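Local coordinates for protein erythrocyte binding antigen 140 (Plasmodium falciparum, PDB 4GF2) that probably binds a receptor on the host red blood cell surface, here as the part of a longer membrane adhesin that carries two Duffy-binding-like domains, at residues 185-190 with 224-229; 232-237 with 263-268. The protein carries 3 engineered substitutions. One frame throughout, in Å; residues are numbered along the deposited sequence.

How the contacts relate
Contacts 1 and 2 both use helix 213-242, their segments about two turns apart along it, and they lie about 11 Å apart, centre to centre. Contact 1 pairs two long helices, 175-202 and 213-242, whereas contact 2 sets the short helix 265-269 against the same 213-242. Both are mainly buried, each with three buried and two partly exposed residues among the five that touch, and both are apolar across the interface. Their sulfur-ring geometry differs: the methionine sulfur approaches obliquely in contact 1 but lies over a ring face in contact 2. Phe-187 and Phe-268 join the two directly, Phe-187 CE2 to Phe-268 CE2 at 3.2 Å.

Contact 1 (185-190 with 224-229)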
ATOM      1  N   GLU A 185       7.030   5.286  27.466  1.00 42.95           N
ATOM      2  CA  GLU A 185       5.696   5.544  28.003  1.00 45.63           C
ATOM      3  C   GLU A 185       4.823   6.286  26.989  1.00 41.64           C
ATOM      4  O   GLU A 185       3.667   5.927  26.784  1.00 40.73           O
ATOM      5  CB  GLU A 185       5.781   6.334  29.310  1.00 55.34           C
ATOM      6  CG  GLU A 185       6.338   5.529  30.476  1.00 69.57           C
ATOM      7  CD  GLU A 185       6.599   6.378  31.712  1.00 83.39           C
ATOM      8  OE1 GLU A 185       6.956   7.567  31.560  1.00 89.04           O
ATOM      9  OE2 GLU A 185       6.445   5.857  32.837  1.00 88.43           O
ATOM     10  N   ASN A 186       5.374   7.318  26.355  1.00 41.05           N
ATOM     11  CA  ASN A 186       4.637   8.047  25.334  1.00 42.73           C
ATOM     12  C   ASN A 186       4.176   7.083  24.245  1.00 45.93           C
ATOM     13  O   ASN A 186       3.065   7.195  23.723  1.00 49.78           O
ATOM     14  CB  ASN A 186       5.494   9.151  24.701  1.00 41.52           C
ATOM     15  CG  ASN A 186       5.917  10.233  25.693  1.00 41.45           C
ATOM     16  OD1 ASN A 186       6.931  10.907  25.484  1.00 43.56           O
ATOM     17  ND2 ASN A 186       5.145  10.414  26.761  1.00 40.74           N
ATOM     18  N   PHE A 187       5.041   6.132  23.915  1.00 44.40           N
ATOM     19  CA  PHE A 187       4.796   5.199  22.823  1.00 43.91           C
ATOM     20  C   PHE A 187       3.660   4.227  23.121  1.00 42.57           C
ATOM     21  O   PHE A 187       2.764   4.045  22.302  1.00 41.72           O
ATOM     22  CB  PHE A 187       6.071   4.411  22.526  1.00 46.05           C
ATOM     23  CG  PHE A 187       5.869   3.278  21.569  1.00 47.49           C
ATOM     24  CD1 PHE A 187       5.691   3.520  20.220  1.00 48.57           C
ATOM     25  CD2 PHE A 187       5.867   1.971  22.017  1.00 46.92           C
ATOM     26  CE1 PHE A 187       5.508   2.479  19.339  1.00 48.45           C
ATOM     27  CE2 PHE A 187       5.684   0.928  21.137  1.00 46.81           C
ATOM     28  CZ  PHE A 187       5.505   1.182  19.797  1.00 47.63           C
ATOM     29  N   LEU A 188       3.708   3.602  24.293  1.00 42.92           N
ATOM     30  CA  LEU A 188       2.705   2.613  24.670  1.00 45.52           C
ATOM     31  C   LEU A 188       1.325   3.244  24.779  1.00 49.90           C
ATOM     32  O   LEU A 188       0.316   2.601  24.502  1.00 52.51           O
ATOM     33  CB  LEU A 188       3.083   1.939  25.992  1.00 44.53           C
ATOM     34  CG  LEU A 188       4.364   1.099  25.941  1.00 42.98           C
ATOM     35  CD1 LEU A 188       4.726   0.572  27.319  1.00 43.10           C
ATOM     36  CD2 LEU A 188       4.225  -0.050  24.950  1.00 44.64           C
ATOM     37  N   MET A 189       1.282   4.508  25.175  1.00 50.40           N
ATOM     38  CA  MET A 189       0.013   5.196  25.345  1.00 50.04           C
ATOM     39  C   MET A 189      -0.619   5.452  23.984  1.00 47.89           C
ATOM     40  O   MET A 189      -1.781   5.115  23.752  1.00 50.01           O
ATOM     41  CB  MET A 189       0.223   6.511  26.097  1.00 51.07           C
ATOM     42  CG  MET A 189      -1.061   7.260  26.409  1.00 52.19           C
ATOM     43  SD  MET A 189      -0.810   8.581  27.614  1.00 76.34           S
ATOM     44  CE  MET A 189       0.319   9.651  26.726  1.00 62.40           C
ATOM     45  N   GLU A 190       0.155   6.037  23.079  1.00 44.73           N
ATOM     46  CA  GLU A 190      -0.352   6.362  21.758  1.00 43.58           C
ATOM     47  C   GLU A 190      -0.652   5.071  20.990  1.00 43.82           C
ATOM     48  O   GLU A 190      -1.562   5.022  20.163  1.00 45.60           O
ATOM     49  CB  GLU A 190       0.658   7.245  21.014  1.00 44.46           C
ATOM     50  CG  GLU A 190       0.269   7.617  19.590  1.00 47.85           C
ATOM     51  CD  GLU A 190      -0.993   8.455  19.516  1.00 52.63           C
ATOM     52  OE1 GLU A 190      -1.547   8.805  20.577  1.00 50.29           O
ATOM     53  OE2 GLU A 190      -1.433   8.763  18.389  1.00 58.83           O
ATOM     54  N   SER A 224       1.788   3.913  10.132  1.00 46.56           N
ATOM     55  CA  SER A 224       2.768   4.985  10.001  1.00 48.68           C
ATOM     56  C   SER A 224       3.360   5.341  11.359  1.00 45.69           C
ATOM     57  O   SER A 224       4.546   5.648  11.463  1.00 47.58           O
ATOM     58  CB  SER A 224       2.151   6.220   9.340  1.00 53.99           C
ATOM     59  OG  SER A 224       1.054   6.715  10.081  1.00 56.04           O
ATOM     60  N   PHE A 225       2.537   5.278  12.399  1.00 42.73           N
ATOM     61  CA  PHE A 225       2.987   5.601  13.746  1.00 43.82           C
ATOM     62  C   PHE A 225       4.048   4.616  14.223  1.00 48.33           C
ATOM     63  O   PHE A 225       4.976   4.990  14.941  1.00 51.95           O
ATOM     64  CB  PHE A 225       1.809   5.600  14.717  1.00 43.13           C
ATOM     65  CG  PHE A 225       2.217   5.457  16.150  1.00 45.77           C
ATOM     66  CD1 PHE A 225       2.685   6.545  16.860  1.00 47.40           C
ATOM     67  CD2 PHE A 225       2.140   4.230  16.784  1.00 48.44           C
ATOM     68  CE1 PHE A 225       3.066   6.413  18.180  1.00 49.27           C
ATOM     69  CE2 PHE A 225       2.520   4.093  18.102  1.00 50.34           C
ATOM     70  CZ  PHE A 225       2.982   5.187  18.802  1.00 50.54           C
ATOM     71  N   MET A 226       3.900   3.352  13.835  1.00 49.05           N
ATOM     72  CA  MET A 226       4.884   2.332  14.176  1.00 50.30           C
ATOM     73  C   MET A 226       6.175   2.555  13.388  1.00 53.78           C
ATOM     74  O   MET A 226       7.272   2.428  13.932  1.00 55.54           O
ATOM     75  CB  MET A 226       4.327   0.934  13.905  1.00 50.17           C
ATOM     76  CG  MET A 226       3.114   0.578  14.754  1.00 49.30           C
ATOM     77  SD  MET A 226       3.478   0.417  16.515  1.00 49.67           S
ATOM     78  CE  MET A 226       4.311  -1.167  16.562  1.00 59.16           C
ATOM     79  N   LYS A 227       6.045   2.894  12.110  1.00 54.53           N
ATOM     80  CA  LYS A 227       7.209   3.202  11.286  1.00 57.21           C
ATOM     81  C   LYS A 227       8.025   4.320  11.921  1.00 53.54           C
ATOM     82  O   LYS A 227       9.219   4.159  12.178  1.00 54.02           O
ATOM     83  CB  LYS A 227       6.783   3.616   9.879  1.00 62.58           C
ATOM     84  CG  LYS A 227       6.205   2.493   9.039  1.00 66.94           C
ATOM     85  CD  LYS A 227       5.792   3.007   7.670  1.00 71.21           C
ATOM     86  CE  LYS A 227       5.238   1.900   6.791  1.00 74.39           C
ATOM     87  NZ  LYS A 227       4.741   2.435   5.492  1.00 76.92           N
ATOM     88  N   LYS A 228       7.374   5.454  12.171  1.00 50.70           N
ATOM     89  CA  LYS A 228       8.030   6.596  12.799  1.00 51.25           C
ATOM     90  C   LYS A 228       8.635   6.217  14.142  1.00 46.01           C
ATOM     91  O   LYS A 228       9.773   6.579  14.441  1.00 45.83           O
ATOM     92  CB  LYS A 228       7.040   7.744  12.998  1.00 57.62           C
ATOM     93  CG  LYS A 228       6.592   8.404  11.708  1.00 66.65           C
ATOM     94  CD  LYS A 228       5.725   9.621  11.981  1.00 72.08           C
ATOM     95  CE  LYS A 228       5.441  10.402  10.707  1.00 77.02           C
ATOM     96  NZ  LYS A 228       4.701   9.598   9.694  1.00 78.35           N
ATOM     97  N   SER A 229       7.870   5.491  14.948  1.00 43.36           N
ATOM     98  CA  SER A 229       8.325   5.089  16.274  1.00 43.88           C
ATOM     99  C   SER A 229       9.556   4.190  16.207  1.00 49.06           C
ATOM    100  O   SER A 229      10.459   4.309  17.034  1.00 52.81           O
ATOM    101  CB  SER A 229       7.202   4.378  17.031  1.00 42.50           C
ATOM    102  OG  SER A 229       6.106   5.252  17.245  1.00 42.16           O
TER
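Phe-187 and Phe-225 meet between two helices with their ring planes almost parallel, 13° apart. The centroids of the Phe-187 and Phe-225 rings are nevertheless 5.4 Å from each other, so the rings are slid apart and barely overlap; the closest atoms are Phe-187 CD1 and Phe-225 CZ at 3.5 Å. With CG anti to the backbone N, chi1 171° swings the end of the Phe-187 side chain nearer the partner helix, where Phe-187 CE1 meets Ser-229 CB at 3.4 Å. Met-226 SD comes obliquely to the same ring, 3.9 Å from Phe-187 CZ, a Met-aromatic contact. Glu-190 contributes its aliphatic part: Glu-190 CG lies 3.4 Å from Phe-225 CE1, while the carboxylate is engaged in a salt bridge with Arg-193. Ser-229 OG donates to Phe-225 O at 2.6 Å, from the face of the carbonyl plane opposite to that used by Ser-229 N, and this second bond ties the hydroxyl back to its own helix. Outside the pair, Trp-183 and Phe-268 also meet the Phe-187 ring. The axes of the two segments run at 170° and approach to 11.6 Å, a wide spacing bridged by the aromatic side chains: an antiparallel helix-helix packing, in keeping with the all-helical Duffy-binding-like fold.

Contact 2 (232-237 with 263-268); sequences QMEVLT and NDLDDF
This is a buried apolar contact in which a short helix, 265-269, packs through Leu-265 and Phe-268 against the long helix 213-242. Leu-265 supplies the centre of it. Leu-265 CD2 lies 3.3 Å from Met-233 CE and 3.7 Å from Glu-234 CG, while Thr-237 CG2 meets the leucine methyls tip to tip. Met-233 serves two partners because of its shape: CG is anti to the backbone N, the chain runs extended to the sulfur, and a bend at chi3 (72°) turns CE onto Leu-265. Met-233 SD itself sits over one face of the Phe-268 ring, 4.3 Å from the centroid and 27° off the ring normal, with the two side chains crossing at about a right angle. Trp-183 and Phe-257 add further aromatic surface around Met-233, and Phe-257 also touches Leu-265. Asp-264 and Asp-267 shape the start of the helix. Asp-264 is the N-cap: Asp-264 OD1 accepts from Asp-267 N at 3.0 Å in a nearly straight bond of 173°. Asp-267 OD2 in turn accepts from Asn-263 N at 2.9 Å, through its anti lone pair, linking the residue before the N-cap to the first turn. The whole is a Met-aromatic and leucine packing of an N-capped short helix against a long helix, in keeping with the helical Duffy-binding-like fold.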
ATOM      1  N   GLN A 232      12.652   6.183  15.539  1.00 53.84           N
ATOM      2  CA  GLN A 232      12.942   6.970  16.733  1.00 52.66           C
ATOM      3  C   GLN A 232      13.674   6.133  17.774  1.00 53.98           C
ATOM      4  O   GLN A 232      14.707   6.550  18.302  1.00 58.19           O
ATOM      5  CB  GLN A 232      11.653   7.539  17.336  1.00 50.83           C
ATOM      6  CG  GLN A 232      11.113   8.760  16.604  1.00 51.98           C
ATOM      7  CD  GLN A 232       9.838   9.304  17.229  1.00 52.16           C
ATOM      8  OE1 GLN A 232       9.289   8.718  18.164  1.00 52.73           O
ATOM      9  NE2 GLN A 232       9.362  10.430  16.712  1.00 52.72           N
ATOM     10  N   MET A 233      13.144   4.950  18.064  1.00 51.61           N
ATOM     11  CA  MET A 233      13.740   4.107  19.089  1.00 50.78           C
ATOM     12  C   MET A 233      15.134   3.658  18.668  1.00 53.76           C
ATOM     13  O   MET A 233      16.028   3.546  19.502  1.00 54.84           O
ATOM     14  CB  MET A 233      12.861   2.894  19.393  1.00 50.04           C
ATOM     15  CG  MET A 233      13.093   2.326  20.791  1.00 50.59           C
ATOM     16  SD  MET A 233      12.147   0.831  21.137  1.00 75.82           S
ATOM     17  CE  MET A 233      13.001  -0.354  20.113  1.00145.28           C
ATOM     18  N   GLU A 234      15.323   3.407  17.378  1.00 55.70           N
ATOM     19  CA  GLU A 234      16.642   3.041  16.876  1.00 59.90           C
ATOM     20  C   GLU A 234      17.653   4.110  17.276  1.00 62.14           C
ATOM     21  O   GLU A 234      18.679   3.808  17.880  1.00 64.79           O
ATOM     22  CB  GLU A 234      16.621   2.868  15.356  1.00 61.85           C
ATOM     23  CG  GLU A 234      15.950   1.585  14.893  1.00 64.91           C
ATOM     24  CD  GLU A 234      15.801   1.515  13.383  1.00 71.13           C
ATOM     25  OE1 GLU A 234      16.404   2.357  12.684  1.00 75.91           O
ATOM     26  OE2 GLU A 234      15.081   0.618  12.896  1.00 71.89           O
ATOM     27  N   VAL A 235      17.351   5.361  16.950  1.00 60.86           N
ATOM     28  CA  VAL A 235      18.221   6.471  17.314  1.00 59.45           C
ATOM     29  C   VAL A 235      18.527   6.449  18.806  1.00 60.59           C
ATOM     30  O   VAL A 235      19.684   6.382  19.215  1.00 63.56           O
ATOM     31  CB  VAL A 235      17.572   7.820  16.967  1.00 53.68           C
ATOM     32  CG1 VAL A 235      18.289   8.965  17.679  1.00 52.95           C
ATOM     33  CG2 VAL A 235      17.567   8.030  15.461  1.00 53.51           C
ATOM     34  N   LEU A 236      17.475   6.502  19.612  1.00 57.72           N
ATOM     35  CA  LEU A 236      17.618   6.565  21.061  1.00 56.37           C
ATOM     36  C   LEU A 236      18.414   5.379  21.596  1.00 60.05           C
ATOM     37  O   LEU A 236      19.240   5.531  22.496  1.00 58.60           O
ATOM     38  CB  LEU A 236      16.239   6.614  21.728  1.00 52.45           C
ATOM     39  CG  LEU A 236      15.399   7.861  21.435  1.00 48.76           C
ATOM     40  CD1 LEU A 236      13.992   7.731  22.017  1.00 43.98           C
ATOM     41  CD2 LEU A 236      16.087   9.101  21.983  1.00 50.23           C
ATOM     42  N   THR A 237      18.165   4.201  21.035  1.00 64.95           N
ATOM     43  CA  THR A 237      18.780   2.978  21.529  1.00 69.07           C
ATOM     44  C   THR A 237      20.256   2.923  21.148  1.00 71.53           C
ATOM     45  O   THR A 237      21.079   2.388  21.893  1.00 76.03           O
ATOM     46  CB  THR A 237      18.052   1.723  21.001  1.00 71.47           C
ATOM     47  OG1 THR A 237      18.016   0.724  22.025  1.00 75.05           O
ATOM     48  CG2 THR A 237      18.742   1.160  19.766  1.00 72.39           C
ATOM     49  N   ASN A 263      11.399  -9.105  22.513  1.00 96.86           N
ATOM     50  CA  ASN A 263      12.776  -9.590  22.463  1.00 98.53           C
ATOM     51  C   ASN A 263      13.791  -8.513  22.085  1.00 94.25           C
ATOM     52  O   ASN A 263      14.925  -8.526  22.563  1.00 91.81           O
ATOM     53  CB  ASN A 263      12.876 -10.752  21.474  1.00102.74           C
ATOM     54  CG  ASN A 263      11.907 -11.873  21.792  1.00104.41           C
ATOM     55  OD1 ASN A 263      11.604 -12.133  22.956  1.00103.96           O
ATOM     56  ND2 ASN A 263      11.413 -12.539  20.757  1.00105.97           N
ATOM     57  N   ASP A 264      13.377  -7.586  21.226  1.00 93.97           N
ATOM     58  CA  ASP A 264      14.263  -6.539  20.724  1.00 94.89           C
ATOM     59  C   ASP A 264      13.495  -5.602  19.798  1.00 93.04           C
ATOM     60  O   ASP A 264      12.310  -5.815  19.543  1.00 94.09           O
ATOM     61  CB  ASP A 264      15.445  -7.159  19.980  1.00 98.36           C
ATOM     62  CG  ASP A 264      15.011  -8.201  18.968  1.00 99.80           C
ATOM     63  OD1 ASP A 264      13.914  -8.049  18.389  1.00 95.94           O
ATOM     64  OD2 ASP A 264      15.767  -9.174  18.755  1.00104.99           O
ATOM     65  N   LEU A 265      14.169  -4.572  19.295  1.00 90.97           N
ATOM     66  CA  LEU A 265      13.535  -3.596  18.413  1.00 89.43           C
ATOM     67  C   LEU A 265      12.605  -4.273  17.417  1.00 92.95           C
ATOM     68  O   LEU A 265      11.411  -3.984  17.373  1.00 91.48           O
ATOM     69  CB  LEU A 265      14.582  -2.783  17.651  1.00 90.68           C
ATOM     70  CG  LEU A 265      15.474  -1.863  18.484  1.00 92.66           C
ATOM     71  CD1 LEU A 265      16.893  -2.401  18.553  1.00 97.73           C
ATOM     72  CD2 LEU A 265      15.465  -0.451  17.914  1.00 91.61           C
ATOM     73  N   ASP A 266      13.162  -5.174  16.616  1.00 98.79           N
ATOM     74  CA  ASP A 266      12.391  -5.862  15.589  1.00101.80           C
ATOM     75  C   ASP A 266      11.101  -6.437  16.169  1.00 92.65           C
ATOM     76  O   ASP A 266      10.006  -6.084  15.734  1.00 86.81           O
ATOM     77  CB  ASP A 266      13.232  -6.972  14.951  1.00116.53           C
ATOM     78  CG  ASP A 266      12.535  -7.631  13.773  1.00125.49           C
ATOM     79  OD1 ASP A 266      11.610  -7.012  13.204  1.00124.89           O
ATOM     80  OD2 ASP A 266      12.920  -8.764  13.412  1.00132.50           O
ATOM     81  N   ASP A 267      11.237  -7.311  17.161  1.00 92.37           N
ATOM     82  CA  ASP A 267      10.083  -7.957  17.778  1.00 92.18           C
ATOM     83  C   ASP A 267       9.185  -6.935  18.466  1.00 87.83           C
ATOM     84  O   ASP A 267       7.997  -7.180  18.679  1.00 87.46           O
ATOM     85  CB  ASP A 267      10.545  -9.009  18.789  1.00 97.03           C
ATOM     86  CG  ASP A 267       9.388  -9.765  19.413  1.00 98.69           C
ATOM     87  OD1 ASP A 267       8.380 -10.002  18.711  1.00 96.83           O
ATOM     88  OD2 ASP A 267       9.489 -10.124  20.605  1.00102.06           O
ATOM     89  N   PHE A 268       9.761  -5.788  18.807  1.00 84.78           N
ATOM     90  CA  PHE A 268       9.025  -4.722  19.472  1.00 79.70           C
ATOM     91  C   PHE A 268       8.019  -4.092  18.513  1.00 78.99           C
ATOM     92  O   PHE A 268       6.944  -3.654  18.925  1.00 75.84           O
ATOM     93  CB  PHE A 268      10.001  -3.662  19.987  1.00 75.24           C
ATOM     94  CG  PHE A 268       9.431  -2.767  21.049  1.00 70.53           C
ATOM     95  CD1 PHE A 268       9.391  -3.177  22.371  1.00 71.59           C
ATOM     96  CD2 PHE A 268       8.953  -1.509  20.730  1.00 66.21           C
ATOM     97  CE1 PHE A 268       8.874  -2.352  23.353  1.00 70.26           C
ATOM     98  CE2 PHE A 268       8.438  -0.679  21.707  1.00 64.74           C
ATOM     99  CZ  PHE A 268       8.398  -1.101  23.020  1.00 67.03           C
TER